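Local coordinates for aldo-keto reductase 2E (Bombyx mori, PDB 3WCZ), which reduces 3-dehydroecdysone with NADPH as cosubstrate, as a cytosolic aldo-keto reductase of the silkworm that may help regulate molting, at residues S207-G210 with F211-R215; T218-P221 with P222-D226; L245-Y248 with L249-R252; K263-I266 with A267-I270. One frame throughout, in Å; residues are numbered along the deposited sequence.

Contact 1 of 4, residues S207-G210 with F211-R215; sequences SPFG and FVVSR. With NAP (NADP nicotinamide-adenine-dinucleotide phosphate), chain B.
The Phe211 ring turns away from Gly210 and the rest of this loop to meet His292 edge-to-face. At Val212 the backbone is tied back: its N donates to Phe209 O at 3.0 Å with an N-H...O angle of 147°, in a turn that overlaps the type I turn from Ser207 to Gly210. Val213 faces that turn. Its CG1, anti to the carbonyl carbon (chi1 -62°), packs across Phe209 CB at 3.7 Å and also lies 3.5 Å from O4B of the adenosine ribose. The Phe209 ring reaches past it, one face turned to the adenine near the ring's rim. All this sits in the loop that leaves strand 202-206 of the TIM barrel, at the end where aldo-keto reductases hold their cofactor. Arg215, an NADP-binding residue, closes the segment, its chain folded at chi2 (-65°) so that the guanidinium edge reaches both Gly210 O and the pyrophosphate. Both NE (2.8 Å) and NH2 (2.9 Å) grip Gly210 O from that edge, NH2 using a lone pair in the carbonyl plane. The same group spans the pyrophosphate: NH2 donates to NAP O2A at 2.8 Å, and NH1 to NAP O2N at 2.9 Å. With a leucine in its place, Gly210 O would probably lose both side-chain donors and the pyrophosphate the cation bridging its two phosphates. Ser207 OG also donates to O2N.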
loop_
_atom_site.group_PDB
_atom_site.type_symbol
_atom_site.label_atom_id
_atom_site.label_comp_id
_atom_site.label_asym_id
_atom_site.label_seq_id
_atom_site.Cartn_x
_atom_site.Cartn_y
_atom_site.Cartn_z
ATOM N N SER A 207 -0.053 -3.236 5.719
ATOM C CA SER A 207 -0.256 -3.688 7.102
ATOM C C SER A 207 0.939 -3.312 7.967
ATOM O O SER A 207 1.519 -4.151 8.640
ATOM C CB SER A 207 -0.543 -5.194 7.151
ATOM O OG SER A 207 -1.705 -5.562 6.410
ATOM N N PRO A 208 1.304 -2.030 7.946
ATOM C CA PRO A 208 2.529 -1.583 8.616
ATOM C C PRO A 208 2.517 -1.757 10.141
ATOM O O PRO A 208 3.600 -1.798 10.735
ATOM C CB PRO A 208 2.601 -0.103 8.263
ATOM C CG PRO A 208 1.187 0.304 8.064
ATOM C CD PRO A 208 0.570 -0.898 7.357
ATOM N N PHE A 209 1.341 -1.857 10.770
ATOM C CA PHE A 209 1.303 -2.031 12.214
ATOM C C PHE A 209 1.415 -3.493 12.629
ATOM O O PHE A 209 1.508 -3.788 13.842
ATOM C CB PHE A 209 0.061 -1.375 12.806
ATOM C CG PHE A 209 0.033 0.124 12.625
ATOM C CD1 PHE A 209 1.038 0.923 13.159
ATOM C CD2 PHE A 209 -0.970 0.729 11.914
ATOM C CE1 PHE A 209 0.984 2.300 12.991
ATOM C CE2 PHE A 209 -1.044 2.074 11.775
ATOM C CZ PHE A 209 -0.069 2.867 12.299
ATOM N N GLY A 210 1.434 -4.423 11.681
ATOM C CA GLY A 210 1.660 -5.820 12.014
ATOM C C GLY A 210 0.644 -6.312 13.031
ATOM O O GLY A 210 -0.519 -5.952 12.976
ATOM N N PHE A 211 1.093 -7.131 13.970
ATOM C CA PHE A 211 0.225 -7.640 15.025
ATOM C C PHE A 211 0.329 -6.794 16.288
ATOM O O PHE A 211 -0.144 -7.208 17.358
ATOM C CB PHE A 211 0.550 -9.116 15.339
ATOM C CG PHE A 211 0.195 -10.066 14.239
ATOM C CD1 PHE A 211 -1.098 -10.564 14.136
ATOM C CD2 PHE A 211 1.139 -10.487 13.312
ATOM C CE1 PHE A 211 -1.442 -11.441 13.130
ATOM C CE2 PHE A 211 0.800 -11.374 12.296
ATOM C CZ PHE A 211 -0.479 -11.856 12.223
ATOM N N VAL A 212 0.896 -5.599 16.199
ATOM C CA VAL A 212 0.919 -4.696 17.345
ATOM C C VAL A 212 -0.469 -4.119 17.585
ATOM O O VAL A 212 -0.821 -3.769 18.726
ATOM C CB VAL A 212 1.934 -3.575 17.165
ATOM C CG1 VAL A 212 2.027 -2.746 18.444
ATOM C CG2 VAL A 212 3.302 -4.153 16.819
ATOM N N VAL A 213 -1.279 -4.067 16.540
ATOM C CA VAL A 213 -2.695 -3.716 16.631
ATOM C C VAL A 213 -3.513 -4.999 16.513
ATOM O O VAL A 213 -3.037 -6.022 16.013
ATOM C CB VAL A 213 -3.125 -2.728 15.501
ATOM C CG1 VAL A 213 -2.372 -1.451 15.629
ATOM C CG2 VAL A 213 -2.940 -3.354 14.083
ATOM N N SER A 214 -4.768 -4.953 16.956
ATOM C CA SER A 214 -5.601 -6.146 16.946
ATOM C C SER A 214 -5.906 -6.633 15.531
ATOM O O SER A 214 -6.239 -5.825 14.656
ATOM C CB SER A 214 -6.915 -5.866 17.677
ATOM O OG SER A 214 -7.708 -7.042 17.674
ATOM N N ARG A 215 -5.793 -7.938 15.305
ATOM C CA ARG A 215 -6.158 -8.551 14.040
ATOM C C ARG A 215 -7.308 -9.557 14.209
ATOM O O ARG A 215 -7.529 -10.403 13.346
ATOM C CB ARG A 215 -4.950 -9.246 13.414
ATOM C CG ARG A 215 -3.799 -8.278 13.136
ATOM C CD ARG A 215 -4.199 -7.248 12.096
ATOM N NE ARG A 215 -3.077 -6.343 11.856
ATOM C CZ ARG A 215 -3.020 -5.445 10.871
ATOM N NH1 ARG A 215 -4.031 -5.310 10.040
ATOM N NH2 ARG A 215 -1.938 -4.691 10.728
HETATM P PA NAP B . -2.785 -1.269 9.366
HETATM O O1A NAP B . -2.610 0.096 8.845
HETATM O O2A NAP B . -1.713 -2.245 9.419
HETATM O O5B NAP B . -3.522 -1.310 10.741
HETATM C C5B NAP B . -4.698 -0.592 10.956
HETATM C C4B NAP B . -5.220 -0.666 12.383
HETATM O O4B NAP B . -4.351 0.088 13.251
HETATM C C3B NAP B . -6.598 -0.175 12.609
HETATM O O3B NAP B . -7.187 -1.021 13.566
HETATM C C2B NAP B . -6.388 1.170 13.117
HETATM O O2B NAP B . -7.451 1.670 13.903
HETATM C C1B NAP B . -5.127 1.044 13.931
HETATM N N9A NAP B . -4.298 2.226 14.043
HETATM C C8A NAP B . -4.025 3.093 13.046
HETATM N N7A NAP B . -3.147 3.999 13.424
HETATM C C5A NAP B . -2.825 3.735 14.730
HETATM C C6A NAP B . -1.966 4.342 15.651
HETATM N N6A NAP B . -1.211 5.488 15.386
HETATM N N1A NAP B . -1.907 3.786 16.874
HETATM C C2A NAP B . -2.617 2.700 17.175
HETATM N N3A NAP B . -3.443 2.082 16.313
HETATM C C4A NAP B . -3.534 2.601 15.079
HETATM O O3 NAP B . -3.993 -1.908 8.495
HETATM P PN NAP B . -4.211 -2.701 7.131
HETATM O O1N NAP B . -5.538 -2.250 6.641
HETATM O O2N NAP B . -3.986 -4.147 7.401
HETATM O O5D NAP B . -3.063 -2.240 6.133
HETATM C C5D NAP B . -2.956 -0.917 5.726
HETATM C C4D NAP B . -3.340 -0.639 4.267
HETATM O O4D NAP B . -2.472 -1.307 3.369
HETATM C C3D NAP B . -4.695 -1.129 3.868
HETATM O O3D NAP B . -5.742 -0.361 4.426
HETATM C C2D NAP B . -4.600 -1.106 2.425
HETATM O O2D NAP B . -4.664 0.206 1.940
HETATM C C1D NAP B . -3.224 -1.699 2.215
HETATM N N1N NAP B . -3.104 -3.153 2.053
HETATM C C2N NAP B . -2.817 -3.675 0.846
HETATM C C3N NAP B . -2.687 -5.033 0.699
HETATM C C7N NAP B . -2.322 -5.524 -0.651
HETATM O O7N NAP B . -1.749 -4.800 -1.501
HETATM N N7N NAP B . -2.505 -6.842 -0.874
HETATM C C4N NAP B . -2.921 -5.910 1.774
HETATM C C5N NAP B . -3.203 -5.360 3.032
HETATM C C6N NAP B . -3.282 -3.976 3.120
HETATM P P2B NAP B . -8.181 3.059 13.583
HETATM O O1X NAP B . -9.300 3.121 14.641
HETATM O O2X NAP B . -7.212 4.139 13.794
HETATM O O3X NAP B . -8.712 2.972 12.173
#

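Contact 2 of 4, residues T218-P221 with P222-D226; sequences TGAP and PPRSD
Within the long loop that links strand 202-206 of the barrel to helix 228-237, Ala220, Pro221 and Arg224 meet round a run of three prolines whose last member, Pro223, is preceded by a cis peptide bond. The central acceptor is Pro221 O. Arg224 NH2 donates to it at 2.9 Å, at an N-H...O angle of 137°, coming from 41° above the carbonyl plane and therefore off the lone pairs; seen from the arginine, the oxygen lies at the guanidinium edge. A double bend of the arginine chain, at chi2 and at chi3 (96°), folds the chain back so that NH2 reaches Pro221 O. The same NH2 passes 3.5 Å from Ala220 CB and also bonds to Phe211 O, so one nitrogen joins two backbone carbonyls of the loop. A water supplies a further link, donating to Pro221 O at 2.8 Å and to Pro223 O at 2.8 Å, which spans the cis bend. Between the rings, Pro221 CB lies 3.6 Å from Pro222 CD, and Pro221 itself is buried against Phe211, Thr186 and His292. The backbone angles of Pro221 to Pro223 stay in the polyproline II region, and the single cis peptide makes the kink: a polyproline segment broken by a cis-proline, in the loop that probably corresponds to loop B of aldo-keto reductases.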
loop_
_atom_site.group_PDB
_atom_site.type_symbol
_atom_site.label_atom_id
_atom_site.label_comp_id
_atom_site.label_asym_id
_atom_site.label_seq_id
_atom_site.Cartn_x
_atom_site.Cartn_y
_atom_site.Cartn_z
ATOM N N THR A 218 -6.272 -14.523 18.446
ATOM C CA THR A 218 -5.465 -14.738 19.632
ATOM C C THR A 218 -4.190 -15.402 19.154
ATOM O O THR A 218 -4.090 -15.838 18.003
ATOM C CB THR A 218 -6.164 -15.642 20.671
ATOM O OG1 THR A 218 -6.395 -16.933 20.101
ATOM C CG2 THR A 218 -7.494 -15.039 21.103
ATOM N N GLY A 219 -3.199 -15.452 20.031
ATOM C CA GLY A 219 -1.930 -16.068 19.715
ATOM C C GLY A 219 -1.051 -15.268 18.767
ATOM O O GLY A 219 -0.190 -15.835 18.090
ATOM N N ALA A 220 -1.221 -13.956 18.754
ATOM C CA ALA A 220 -0.358 -13.116 17.931
ATOM C C ALA A 220 1.067 -13.103 18.470
ATOM O O ALA A 220 1.306 -13.122 19.686
ATOM C CB ALA A 220 -0.914 -11.713 17.857
ATOM N N PRO A 221 2.052 -13.045 17.574
ATOM C CA PRO A 221 3.443 -12.944 18.000
ATOM C C PRO A 221 3.762 -11.575 18.613
ATOM O O PRO A 221 3.108 -10.578 18.276
ATOM C CB PRO A 221 4.217 -13.113 16.682
ATOM C CG PRO A 221 3.278 -12.586 15.659
ATOM C CD PRO A 221 1.919 -13.015 16.107
ATOM N N PRO A 222 4.757 -11.511 19.498
ATOM C CA PRO A 222 5.251 -10.213 19.951
ATOM C C PRO A 222 5.814 -9.424 18.782
ATOM O O PRO A 222 6.188 -10.036 17.780
ATOM C CB PRO A 222 6.367 -10.584 20.926
ATOM C CG PRO A 222 6.806 -11.969 20.503
ATOM C CD PRO A 222 5.602 -12.638 19.943
ATOM N N PRO A 223 5.934 -8.102 18.908
ATOM C CA PRO A 223 5.668 -7.282 20.096
ATOM C C PRO A 223 4.220 -6.826 20.279
ATOM O O PRO A 223 3.505 -6.527 19.314
ATOM C CB PRO A 223 6.531 -6.053 19.845
ATOM C CG PRO A 223 6.603 -5.927 18.350
ATOM C CD PRO A 223 6.561 -7.337 17.817
ATOM N N ARG A 224 3.814 -6.736 21.541
ATOM C CA ARG A 224 2.590 -6.024 21.918
ATOM C C ARG A 224 2.830 -4.533 21.952
ATOM O O ARG A 224 3.968 -4.076 21.916
ATOM C CB ARG A 224 2.145 -6.443 23.316
ATOM C CG ARG A 224 1.847 -7.904 23.495
ATOM C CD ARG A 224 0.547 -8.346 22.790
ATOM N NE ARG A 224 0.872 -8.910 21.485
ATOM C CZ ARG A 224 0.454 -8.452 20.312
ATOM N NH1 ARG A 224 -0.378 -7.412 20.222
ATOM N NH2 ARG A 224 0.848 -9.067 19.213
ATOM N N SER A 225 1.755 -3.756 22.072
ATOM C CA SER A 225 1.893 -2.297 22.130
ATOM C C SER A 225 2.670 -1.799 23.362
ATOM O O SER A 225 3.201 -0.691 23.349
ATOM C CB SER A 225 0.525 -1.612 22.055
ATOM O OG SER A 225 -0.250 -1.947 23.194
ATOM N N ASP A 226 2.725 -2.610 24.417
ATOM C CA ASP A 226 3.486 -2.246 25.617
ATOM C C ASP A 226 4.850 -2.916 25.662
ATOM O O ASP A 226 5.511 -2.924 26.672
ATOM C CB ASP A 226 2.676 -2.522 26.900
ATOM C CG ASP A 226 2.316 -3.968 27.080
ATOM O OD1 ASP A 226 2.494 -4.791 26.160
ATOM O OD2 ASP A 226 1.840 -4.304 28.192
HETATM O O HOH W 1 3.283 -8.035 17.004
#

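Contact 3 of 4, residues L245-Y248 with L249-R252; sequences LLRY and LIDR
Tyr248 and Leu249 form the tightly packed side of the last two turns of helix 241-251, with Tyr248 CE2 3.7 Å from Leu249 CD2 and both side chains buried. Leu249 CD2 approaches the ring obliquely, and Leu249 and Leu246 press on Pro208 and on Pro256 of strand 255-256. The tyrosine ring lies alongside the Arg252 chain, Arg252 CD being 3.6 Å from Tyr248 CZ. At the far end Arg252 NH1 donates to Tyr248 OH at 3.0 Å, with the ring and guanidinium planes 55° apart; that hydroxyl also bonds to Asn286 OD1 and the same NH1 to Thr188 O, so this pair joins the helix end to two other parts of the chain. The opposite flank is partly exposed and rests on charge. Arg247 CG stands anti to the backbone N (chi1 -179°), and the chain then bends so that the guanidinium presents its NE side to Asp251 one turn on. NE donates to Asp251 OD2 at 2.9 Å, almost straight, and NH2 to Asp251 OD1 at 2.8 Å; both oxygens are met from above the carboxylate plane. Ile250 CG2 covers one guanidinium face, 3.6 Å over its centre, and NH1 donates to Leu272 O. A methionine at Arg247 would probably leave the Asp251 carboxylate without its charge partner and Leu272 O without its donor. The i to i+4 salt bridge probably helps the carboxylate stay ionised, while Arg247 NH1 to Leu272 O and Leu277 N to Asp251 OD2 tie the helix to later chain.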
loop_
_atom_site.group_PDB
_atom_site.type_symbol
_atom_site.label_atom_id
_atom_site.label_comp_id
_atom_site.label_asym_id
_atom_site.label_seq_id
_atom_site.Cartn_x
_atom_site.Cartn_y
_atom_site.Cartn_z
ATOM N N LEU A 245 6.714 2.612 14.723
ATOM C CA LEU A 245 6.555 1.549 13.733
ATOM C C LEU A 245 6.555 2.068 12.308
ATOM O O LEU A 245 7.153 1.445 11.426
ATOM C CB LEU A 245 5.260 0.798 13.996
ATOM C CG LEU A 245 5.224 0.005 15.317
ATOM C CD1 LEU A 245 3.848 -0.540 15.598
ATOM C CD2 LEU A 245 6.232 -1.149 15.312
ATOM N N LEU A 246 5.908 3.210 12.098
ATOM C CA LEU A 246 5.878 3.795 10.763
ATOM C C LEU A 246 7.248 4.399 10.399
ATOM O O LEU A 246 7.711 4.263 9.247
ATOM C CB LEU A 246 4.773 4.833 10.678
ATOM C CG LEU A 246 3.373 4.288 10.889
ATOM C CD1 LEU A 246 2.366 5.406 10.934
ATOM C CD2 LEU A 246 2.976 3.296 9.796
ATOM N N ARG A 247 7.922 5.047 11.346
ATOM C CA ARG A 247 9.229 5.630 11.066
ATOM C C ARG A 247 10.240 4.524 10.753
ATOM O O ARG A 247 11.117 4.704 9.896
ATOM C CB ARG A 247 9.709 6.485 12.241
ATOM C CG ARG A 247 11.088 7.154 11.994
ATOM C CD ARG A 247 11.066 8.247 10.940
ATOM N NE ARG A 247 12.331 8.260 10.214
ATOM C CZ ARG A 247 12.657 9.156 9.284
ATOM N NH1 ARG A 247 11.863 10.167 9.006
ATOM N NH2 ARG A 247 13.821 9.051 8.647
ATOM N N TYR A 248 10.131 3.383 11.418
ATOM C CA TYR A 248 10.983 2.223 11.115
ATOM C C TYR A 248 10.908 1.910 9.618
ATOM O O TYR A 248 11.928 1.693 8.944
ATOM C CB TYR A 248 10.531 1.035 11.982
ATOM C CG TYR A 248 10.876 -0.342 11.457
ATOM C CD1 TYR A 248 12.164 -0.842 11.514
ATOM C CD2 TYR A 248 9.890 -1.143 10.896
ATOM C CE1 TYR A 248 12.475 -2.088 10.999
ATOM C CE2 TYR A 248 10.191 -2.384 10.398
ATOM C CZ TYR A 248 11.473 -2.845 10.436
ATOM O OH TYR A 248 11.775 -4.095 9.943
ATOM N N LEU A 249 9.688 1.890 9.075
ATOM C CA LEU A 249 9.535 1.593 7.668
ATOM C C LEU A 249 10.140 2.690 6.782
ATOM O O LEU A 249 10.839 2.390 5.787
ATOM C CB LEU A 249 8.050 1.362 7.348
ATOM C CG LEU A 249 7.441 0.170 8.104
ATOM C CD1 LEU A 249 5.938 0.176 8.010
ATOM C CD2 LEU A 249 8.023 -1.139 7.627
ATOM N N ILE A 250 9.896 3.947 7.140
ATOM C CA ILE A 250 10.502 5.081 6.443
ATOM C C ILE A 250 12.037 4.935 6.420
ATOM O O ILE A 250 12.691 5.198 5.401
ATOM C CB ILE A 250 10.088 6.430 7.095
ATOM C CG1 ILE A 250 8.580 6.710 6.982
ATOM C CG2 ILE A 250 10.908 7.582 6.518
ATOM C CD1 ILE A 250 8.147 7.055 5.596
ATOM N N ASP A 251 12.651 4.606 7.558
ATOM C CA ASP A 251 14.100 4.474 7.621
ATOM C C ASP A 251 14.663 3.294 6.850
ATOM O O ASP A 251 15.862 3.260 6.533
ATOM C CB ASP A 251 14.559 4.426 9.090
ATOM C CG ASP A 251 14.670 5.806 9.709
ATOM O OD1 ASP A 251 15.256 6.685 9.063
ATOM O OD2 ASP A 251 14.100 6.017 10.807
ATOM N N ARG A 252 13.796 2.349 6.495
ATOM C CA ARG A 252 14.149 1.285 5.567
ATOM C C ARG A 252 13.897 1.688 4.110
ATOM O O ARG A 252 14.053 0.857 3.214
ATOM C CB ARG A 252 13.436 -0.012 5.925
ATOM C CG ARG A 252 14.011 -0.650 7.189
ATOM C CD ARG A 252 13.364 -1.979 7.473
ATOM N NE ARG A 252 13.546 -2.893 6.357
ATOM C CZ ARG A 252 12.797 -3.951 6.128
ATOM N NH1 ARG A 252 11.831 -4.273 6.950
ATOM N NH2 ARG A 252 12.993 -4.676 5.045
#

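Contact 4 of 4, residues K263-I266 with A267-I270; sequences KQRI and AQNI. With NAP (NADP nicotinamide-adenine-dinucleotide phosphate), chain B.
Arg265 and Asn269 stand one helical turn apart, joined by the backbone bond from Asn269 N to Arg265 O (2.9 Å), and both side chains reach the adenosine end of the cofactor. Asn269 uses both its amide oxygen and its amide nitrogen there. OD1 accepts from NAP N6A at 2.8 Å, while ND2 donates to NAP N7A at 3.0 Å along a nearly straight N-H (172°). With CG anti to the carbonyl carbon (chi1 -73°), the amide offers one acceptor and one donor to the Hoogsteen edge of the adenine, matching its amino group and ring nitrogen. Arg265 takes the 2'-phosphate. NE meets NAP O2X at 2.8 Å with an angle of 178°, and NH2 meets NAP O1X at 2.9 Å, both through the guanidinium edge, with the phosphorus in its plane. The chain runs out extended at chi2, with CD 3.5 Å from NAP C5A, and the bend at chi3 then turns NE and the guanidinium to the phosphate. These residues belong to helix 263-270, which follows strand 255-256 of the TIM barrel in the experimentally determined NADP-binding run. Recognition of the phosphate is consistent with the enzyme's lack of activity with NADH. The helix pairs its own backbone as well: Gln268 N donates to Gln264 O at 3.0 Å, and Ala267 N to Lys263 O at 3.2 Å. Outside the turn, Arg265 N bonds to Asn262 OD1, Ile266 O to the hydroxyl of Tyr49, and Gln268 O to the side-chain amide of Gln243.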
loop_
_atom_site.group_PDB
_atom_site.type_symbol
_atom_site.label_atom_id
_atom_site.label_comp_id
_atom_site.label_asym_id
_atom_site.label_seq_id
_atom_site.Cartn_x
_atom_site.Cartn_y
_atom_site.Cartn_z
ATOM N N LYS A 263 -9.609 10.567 13.456
ATOM C CA LYS A 263 -9.051 11.839 13.059
ATOM C C LYS A 263 -7.668 12.074 13.657
ATOM O O LYS A 263 -6.729 12.489 12.989
ATOM C CB LYS A 263 -10.003 12.993 13.436
ATOM C CG LYS A 263 -9.595 14.320 12.883
ATOM C CD LYS A 263 -10.598 15.419 13.248
ATOM C CE LYS A 263 -10.172 16.728 12.594
ATOM N NZ LYS A 263 -11.137 17.823 12.920
ATOM N N GLN A 264 -7.553 11.790 14.949
ATOM C CA GLN A 264 -6.318 12.015 15.650
ATOM C C GLN A 264 -5.192 11.060 15.203
ATOM O O GLN A 264 -4.059 11.481 15.006
ATOM C CB GLN A 264 -6.565 11.899 17.165
ATOM C CG GLN A 264 -7.525 12.969 17.760
ATOM C CD GLN A 264 -9.003 12.912 17.271
ATOM O OE1 GLN A 264 -9.615 11.838 17.111
ATOM N NE2 GLN A 264 -9.578 14.099 17.043
ATOM N N ARG A 265 -5.514 9.775 15.053
ATOM C CA ARG A 265 -4.484 8.820 14.627
ATOM C C ARG A 265 -4.065 9.065 13.181
ATOM O O ARG A 265 -2.897 8.946 12.859
ATOM C CB ARG A 265 -4.903 7.387 14.854
ATOM C CG ARG A 265 -4.970 7.065 16.336
ATOM C CD ARG A 265 -5.205 5.611 16.531
ATOM N NE ARG A 265 -6.576 5.184 16.330
ATOM C CZ ARG A 265 -7.543 5.229 17.240
ATOM N NH1 ARG A 265 -7.307 5.761 18.433
ATOM N NH2 ARG A 265 -8.744 4.757 16.945
ATOM N N ILE A 266 -4.998 9.491 12.342
ATOM C CA ILE A 266 -4.647 9.880 10.976
ATOM C C ILE A 266 -3.576 10.955 11.027
ATOM O O ILE A 266 -2.547 10.883 10.360
ATOM C CB ILE A 266 -5.926 10.358 10.227
ATOM C CG1 ILE A 266 -6.821 9.166 9.848
ATOM C CG2 ILE A 266 -5.564 11.162 9.003
ATOM C CD1 ILE A 266 -8.215 9.545 9.402
ATOM N N ALA A 267 -3.778 11.979 11.844
ATOM C CA ALA A 267 -2.811 13.036 11.908
ATOM C C ALA A 267 -1.464 12.554 12.472
ATOM O O ALA A 267 -0.384 12.972 12.003
ATOM C CB ALA A 267 -3.350 14.182 12.752
ATOM N N GLN A 268 -1.510 11.704 13.492
ATOM C CA GLN A 268 -0.268 11.176 14.071
ATOM C C GLN A 268 0.543 10.379 13.068
ATOM O O GLN A 268 1.768 10.425 13.062
ATOM C CB GLN A 268 -0.604 10.290 15.255
ATOM C CG GLN A 268 -1.131 11.085 16.428
ATOM C CD GLN A 268 -1.389 10.238 17.653
ATOM O OE1 GLN A 268 -1.860 9.105 17.571
ATOM N NE2 GLN A 268 -1.065 10.794 18.814
ATOM N N ASN A 269 -0.155 9.676 12.187
ATOM C CA ASN A 269 0.494 8.690 11.333
ATOM C C ASN A 269 1.318 9.311 10.191
ATOM O O ASN A 269 2.099 8.612 9.556
ATOM C CB ASN A 269 -0.543 7.711 10.771
ATOM C CG ASN A 269 -1.067 6.740 11.798
ATOM O OD1 ASN A 269 -0.500 6.603 12.892
ATOM N ND2 ASN A 269 -2.163 6.085 11.484
ATOM N N ILE A 270 1.195 10.619 9.976
ATOM C CA ILE A 270 2.042 11.296 8.986
ATOM C C ILE A 270 3.106 12.174 9.666
ATOM O O ILE A 270 3.977 12.705 8.991
ATOM C CB ILE A 270 1.163 12.085 7.969
ATOM C CG1 ILE A 270 1.966 12.474 6.731
ATOM C CG2 ILE A 270 0.522 13.279 8.633
ATOM C CD1 ILE A 270 1.071 12.788 5.556
HETATM P PA NAP B . -2.785 -1.269 9.366
HETATM O O1A NAP B . -2.610 0.096 8.845
HETATM O O2A NAP B . -1.713 -2.245 9.419
HETATM O O5B NAP B . -3.522 -1.310 10.741
HETATM C C5B NAP B . -4.698 -0.592 10.956
HETATM C C4B NAP B . -5.220 -0.666 12.383
HETATM O O4B NAP B . -4.351 0.088 13.251
HETATM C C3B NAP B . -6.598 -0.175 12.609
HETATM O O3B NAP B . -7.187 -1.021 13.566
HETATM C C2B NAP B . -6.388 1.170 13.117
HETATM O O2B NAP B . -7.451 1.670 13.903
HETATM C C1B NAP B . -5.127 1.044 13.931
HETATM N N9A NAP B . -4.298 2.226 14.043
HETATM C C8A NAP B . -4.025 3.093 13.046
HETATM N N7A NAP B . -3.147 3.999 13.424
HETATM C C5A NAP B . -2.825 3.735 14.730
HETATM C C6A NAP B . -1.966 4.342 15.651
HETATM N N6A NAP B . -1.211 5.488 15.386
HETATM N N1A NAP B . -1.907 3.786 16.874
HETATM C C2A NAP B . -2.617 2.700 17.175
HETATM N N3A NAP B . -3.443 2.082 16.313
HETATM C C4A NAP B . -3.534 2.601 15.079
HETATM O O3 NAP B . -3.993 -1.908 8.495
HETATM P PN NAP B . -4.211 -2.701 7.131
HETATM O O1N NAP B . -5.538 -2.250 6.641
HETATM O O2N NAP B . -3.986 -4.147 7.401
HETATM O O5D NAP B . -3.063 -2.240 6.133
HETATM C C5D NAP B . -2.956 -0.917 5.726
HETATM C C4D NAP B . -3.340 -0.639 4.267
HETATM O O4D NAP B . -2.472 -1.307 3.369
HETATM C C3D NAP B . -4.695 -1.129 3.868
HETATM O O3D NAP B . -5.742 -0.361 4.426
HETATM C C2D NAP B . -4.600 -1.106 2.425
HETATM O O2D NAP B . -4.664 0.206 1.940
HETATM C C1D NAP B . -3.224 -1.699 2.215
HETATM N N1N NAP B . -3.104 -3.153 2.053
HETATM C C2N NAP B . -2.817 -3.675 0.846
HETATM C C3N NAP B . -2.687 -5.033 0.699
HETATM C C7N NAP B . -2.322 -5.524 -0.651
HETATM O O7N NAP B . -1.749 -4.800 -1.501
HETATM N N7N NAP B . -2.505 -6.842 -0.874
HETATM C C4N NAP B . -2.921 -5.910 1.774
HETATM C C5N NAP B . -3.203 -5.360 3.032
HETATM C C6N NAP B . -3.282 -3.976 3.120
HETATM P P2B NAP B . -8.181 3.059 13.583
HETATM O O1X NAP B . -9.300 3.121 14.641
HETATM O O2X NAP B . -7.212 4.139 13.794
HETATM O O3X NAP B . -8.712 2.972 12.173
#

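Overall arrangement
All four contacts lie in the last third of the chain, in order, on the strand 202-206 to strand 255-256 side of the parallel barrel. Contacts 1 and 2 share one loop, their centres 9 Å apart, and Phe211 CD2 packs 3.8 Å from Pro221 CG across them. Helix 241-251 of contact 3 packs on contact 1, where Pro208 CB is 3.4 Å from Leu249 CD1. Contacts 1 and 4, centres about 16 Å apart, both bind NADP, at the pyrophosphate and the adenosine. Contact 2 is farthest out, its nearest atoms about 11 Å from contact 4. The cofactor thus bridges a loop and a helix that touch each other through Phe209 and Asn269 and both pack on Leu246 of contact 3.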